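Local coordinates for HIAXHD3 (Humicola insolens, PDB 3ZXK), which cleaves arabinofuranose side chains, probably from arabinoxylan, as a family 43 glycoside hydrolase whose active site was engineered to add endo-xylanase activity, at residues 413-427 / 438-450. Sequence-based numbering, arbitrary orientation.
Sequences WKQGNEARIVMVDDL and STGRVAANGPVID
Val442 lays its CG2 methyl over one face of the Trp413 six-membered ring, a CH-pi contact 3.8 Å from that methyl to the ring centroid. Val422 CG2 covers part of the indole too, offset toward its rim. Further along, Arg420 grips Asn445 side-on: NE (2.7 Å) and NH2 (2.9 Å) both donate to Asn445 OD1, which lies in the guanidinium plane. The amide is turned 45° from that plane, and both nitrogens approach from the same face of it. Arg420 CG lies between the backbone N and the carbonyl carbon (chi1 80°), and the chain then runs extended to NE, which carries the guanidinium to Asn445. Its NH1 donates to Gln415 OE1, so the guanidinium is held at two edges and its rotation is fixed.

At the other end, Asp425 OD1 sits over the face of the Arg441 guanidinium, 3.1 Å from NE. OD1 lies well out of the guanidinium plane, so no N-H points at it and the salt bridge rests on charge alone; the carboxylate stands at 90° to the guanidinium. Water 2 links Asp425 OD2 to Arg441 NH2 at the guanidinium edge.

Ala443 N and Ala444 N both donate to Met423 O, a classic beta bulge. Met423 N returns a bond to Ala444 O at 2.9 Å. A second bulge shifts the register between Arg420 and Val422. On the inner side, Ile421 CD1 packs on Pro447 CD and Ile449 CG2.

The two strands form an antiparallel hairpin in the concanavalin A-like domain. Strand 436-448 is an edge strand of its sheet, and strand 418-429 separates it from strand 406-415. Ile421, Met423 and Ala444 face the opposing sheet, meeting strands 476-482 and 490-497.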
# COMPACT_ATOMS: atom_id res chain seq x y z
N TRP A 413 -25.66 4.49 -14.54
CA TRP A 413 -25.68 5.74 -15.32
C TRP A 413 -27.07 6.33 -15.22
O TRP A 413 -28.09 5.66 -15.50
CB TRP A 413 -25.33 5.49 -16.79
CG TRP A 413 -23.86 5.27 -17.05
CD1 TRP A 413 -22.87 5.00 -16.12
CD2 TRP A 413 -23.22 5.32 -18.33
NE1 TRP A 413 -21.66 4.88 -16.74
CE2 TRP A 413 -21.80 5.07 -18.09
CE3 TRP A 413 -23.66 5.54 -19.63
CZ2 TRP A 413 -20.87 5.07 -19.14
CZ3 TRP A 413 -22.74 5.55 -20.67
CH2 TRP A 413 -21.37 5.31 -20.43
N LYS A 414 -27.12 7.58 -14.79
CA LYS A 414 -28.36 8.37 -14.76
C LYS A 414 -28.36 9.30 -16.00
O LYS A 414 -27.49 10.15 -16.13
CB LYS A 414 -28.47 9.19 -13.46
CG LYS A 414 -29.83 9.89 -13.27
CD LYS A 414 -30.93 8.91 -12.86
CE LYS A 414 -32.25 9.61 -12.58
NZ LYS A 414 -32.14 10.41 -11.34
N GLN A 415 -29.29 9.08 -16.92
CA GLN A 415 -29.46 9.97 -18.08
C GLN A 415 -30.90 10.43 -18.11
O GLN A 415 -31.81 9.61 -18.17
CB GLN A 415 -29.00 9.29 -19.39
CG GLN A 415 -27.54 8.80 -19.35
CD GLN A 415 -27.20 7.91 -20.52
OE1 GLN A 415 -28.04 7.17 -21.06
NE2 GLN A 415 -25.96 7.98 -20.94
N GLY A 416 -31.11 11.74 -18.04
CA GLY A 416 -32.47 12.25 -17.89
C GLY A 416 -33.10 11.64 -16.65
O GLY A 416 -32.52 11.67 -15.54
N ASN A 417 -34.27 11.04 -16.85
CA ASN A 417 -34.99 10.42 -15.75
C ASN A 417 -34.75 8.92 -15.67
O ASN A 417 -35.36 8.25 -14.83
CB ASN A 417 -36.48 10.73 -15.86
CG ASN A 417 -36.77 12.23 -15.78
OD1 ASN A 417 -37.52 12.79 -16.58
ND2 ASN A 417 -36.17 12.87 -14.80
N GLU A 418 -33.88 8.39 -16.52
CA GLU A 418 -33.56 6.94 -16.55
C GLU A 418 -32.31 6.65 -15.74
O GLU A 418 -31.28 7.25 -15.99
CB GLU A 418 -33.38 6.40 -18.01
CG GLU A 418 -32.16 6.89 -18.86
CD GLU A 418 -31.60 5.87 -19.88
OE1 GLU A 418 -31.70 4.65 -19.61
OE2 GLU A 418 -31.03 6.27 -20.96
N ALA A 419 -32.38 5.72 -14.79
CA ALA A 419 -31.17 5.14 -14.21
C ALA A 419 -31.08 3.69 -14.65
O ALA A 419 -32.08 2.95 -14.63
CB ALA A 419 -31.18 5.21 -12.69
N ARG A 420 -29.90 3.29 -15.09
CA ARG A 420 -29.71 1.92 -15.50
C ARG A 420 -28.33 1.42 -15.16
O ARG A 420 -27.36 2.19 -15.06
CB ARG A 420 -29.97 1.75 -16.98
CG ARG A 420 -28.83 2.18 -17.86
CD ARG A 420 -29.11 1.79 -19.29
NE ARG A 420 -27.96 1.93 -20.17
CZ ARG A 420 -27.55 3.08 -20.70
NH1 ARG A 420 -28.16 4.24 -20.43
NH2 ARG A 420 -26.52 3.06 -21.51
N ILE A 421 -28.26 0.11 -15.00
CA ILE A 421 -26.99 -0.55 -14.73
C ILE A 421 -26.23 -0.76 -16.03
O ILE A 421 -26.83 -1.11 -17.04
CB ILE A 421 -27.22 -1.90 -14.03
CG1 ILE A 421 -28.04 -1.66 -12.77
CG2 ILE A 421 -25.91 -2.59 -13.68
CD1 ILE A 421 -28.62 -2.90 -12.15
N VAL A 422 -24.93 -0.49 -15.99
CA VAL A 422 -24.02 -0.69 -17.12
C VAL A 422 -22.73 -1.37 -16.64
O VAL A 422 -22.35 -1.26 -15.46
CB VAL A 422 -23.65 0.65 -17.83
CG1 VAL A 422 -24.88 1.31 -18.46
CG2 VAL A 422 -22.98 1.61 -16.85
N MET A 423 -22.08 -2.09 -17.55
CA MET A 423 -20.73 -2.56 -17.33
C MET A 423 -19.86 -1.89 -18.39
O MET A 423 -20.17 -1.98 -19.56
CB MET A 423 -20.68 -4.11 -17.38
CG MET A 423 -19.32 -4.70 -17.04
SD MET A 423 -18.20 -4.73 -18.47
CE MET A 423 -16.70 -5.50 -17.83
N VAL A 424 -18.80 -1.21 -17.95
CA VAL A 424 -17.88 -0.43 -18.78
C VAL A 424 -16.47 -1.04 -18.73
O VAL A 424 -15.94 -1.36 -17.63
CB VAL A 424 -17.86 1.04 -18.30
CG1 VAL A 424 -16.71 1.86 -18.93
CG2 VAL A 424 -19.22 1.70 -18.51
N ASP A 425 -15.84 -1.18 -19.89
CA ASP A 425 -14.47 -1.65 -19.93
C ASP A 425 -13.63 -0.74 -20.82
O ASP A 425 -14.08 0.33 -21.20
CB ASP A 425 -14.41 -3.15 -20.32
CG ASP A 425 -14.89 -3.43 -21.74
OD1 ASP A 425 -15.23 -2.51 -22.52
OD2 ASP A 425 -14.88 -4.63 -22.11
N ASP A 426 -12.39 -1.14 -21.10
CA ASP A 426 -11.47 -0.34 -21.92
C ASP A 426 -11.21 1.07 -21.37
O ASP A 426 -11.07 2.03 -22.12
CB ASP A 426 -11.93 -0.27 -23.37
CG ASP A 426 -10.84 0.24 -24.30
OD1 ASP A 426 -9.67 -0.19 -24.14
OD2 ASP A 426 -11.15 1.07 -25.19
N LEU A 427 -11.13 1.16 -20.04
CA LEU A 427 -10.65 2.38 -19.38
C LEU A 427 -9.15 2.23 -19.24
O LEU A 427 -8.68 1.33 -18.55
CB LEU A 427 -11.29 2.53 -18.00
CG LEU A 427 -12.81 2.69 -17.88
CD1 LEU A 427 -13.31 2.25 -16.51
CD2 LEU A 427 -13.18 4.14 -18.18
N SER A 438 -7.91 5.83 -23.11
CA SER A 438 -9.32 5.54 -23.40
C SER A 438 -10.22 5.78 -22.19
O SER A 438 -9.91 5.37 -21.08
CB SER A 438 -9.49 4.09 -23.84
OG SER A 438 -10.85 3.83 -24.17
N THR A 439 -11.35 6.45 -22.43
CA THR A 439 -12.33 6.75 -21.39
C THR A 439 -13.41 5.69 -21.25
O THR A 439 -14.36 5.85 -20.48
CB THR A 439 -12.95 8.15 -21.60
OG1 THR A 439 -13.52 8.21 -22.91
CG2 THR A 439 -11.90 9.24 -21.48
N GLY A 440 -13.27 4.60 -21.99
CA GLY A 440 -14.10 3.42 -21.80
C GLY A 440 -15.28 3.33 -22.74
O GLY A 440 -15.62 4.27 -23.42
N ARG A 441 -15.91 2.17 -22.76
CA ARG A 441 -17.13 1.98 -23.55
C ARG A 441 -18.05 1.08 -22.74
O ARG A 441 -17.56 0.26 -21.95
CB ARG A 441 -16.80 1.31 -24.89
CG ARG A 441 -15.97 0.03 -24.75
CD ARG A 441 -16.08 -0.88 -25.96
NE ARG A 441 -15.63 -2.23 -25.63
CZ ARG A 441 -14.41 -2.72 -25.85
NH1 ARG A 441 -13.46 -1.97 -26.41
NH2 ARG A 441 -14.12 -3.97 -25.51
N VAL A 442 -19.36 1.25 -22.92
CA VAL A 442 -20.34 0.33 -22.36
C VAL A 442 -20.26 -1.00 -23.09
O VAL A 442 -20.54 -1.10 -24.28
CB VAL A 442 -21.77 0.90 -22.34
CG1 VAL A 442 -22.76 -0.15 -21.86
CG2 VAL A 442 -21.83 2.14 -21.46
N ALA A 443 -19.84 -2.03 -22.35
CA ALA A 443 -19.69 -3.35 -22.93
C ALA A 443 -20.99 -4.12 -22.80
O ALA A 443 -21.26 -5.01 -23.60
CB ALA A 443 -18.55 -4.09 -22.24
N ALA A 444 -21.79 -3.78 -21.79
CA ALA A 444 -23.13 -4.39 -21.64
C ALA A 444 -24.06 -3.47 -20.87
O ALA A 444 -23.65 -2.81 -19.92
CB ALA A 444 -23.05 -5.75 -20.96
N ASN A 445 -25.32 -3.45 -21.29
CA ASN A 445 -26.37 -2.76 -20.53
C ASN A 445 -27.14 -3.74 -19.68
O ASN A 445 -27.61 -4.80 -20.16
CB ASN A 445 -27.33 -2.01 -21.47
CG ASN A 445 -26.66 -0.84 -22.16
OD1 ASN A 445 -26.41 0.18 -21.55
ND2 ASN A 445 -26.34 -1.01 -23.43
N GLY A 446 -27.30 -3.38 -18.42
CA GLY A 446 -28.22 -4.07 -17.54
C GLY A 446 -29.55 -3.34 -17.54
O GLY A 446 -29.80 -2.50 -18.41
N PRO A 447 -30.40 -3.65 -16.58
CA PRO A 447 -31.76 -3.11 -16.58
C PRO A 447 -31.88 -1.67 -16.10
O PRO A 447 -30.98 -1.15 -15.41
CB PRO A 447 -32.48 -4.00 -15.57
CG PRO A 447 -31.42 -4.39 -14.60
CD PRO A 447 -30.15 -4.52 -15.41
N VAL A 448 -33.00 -1.05 -16.45
CA VAL A 448 -33.45 0.21 -15.87
C VAL A 448 -33.90 -0.14 -14.47
O VAL A 448 -34.56 -1.16 -14.26
CB VAL A 448 -34.62 0.81 -16.69
CG1 VAL A 448 -35.31 1.94 -15.93
CG2 VAL A 448 -34.12 1.27 -18.05
N ILE A 449 -33.51 0.67 -13.50
CA ILE A 449 -33.83 0.41 -12.12
C ILE A 449 -34.77 1.50 -11.62
O ILE A 449 -34.50 2.69 -11.82
CB ILE A 449 -32.56 0.32 -11.23
CG1 ILE A 449 -31.56 1.45 -11.53
CG2 ILE A 449 -31.94 -1.06 -11.39
CD1 ILE A 449 -30.37 1.46 -10.57
N ASP A 450 -35.88 1.06 -11.01
CA ASP A 450 -36.89 1.96 -10.41
C ASP A 450 -36.43 2.48 -9.04
O ASP A 450 -35.36 2.09 -8.57
CB ASP A 450 -38.28 1.29 -10.35
CG ASP A 450 -38.39 0.14 -9.31
OD1 ASP A 450 -37.46 -0.09 -8.50
OD2 ASP A 450 -39.44 -0.54 -9.27
O HOH W 1 -34.91 4.69 -13.79
O HOH W 2 -16.02 -5.39 -24.35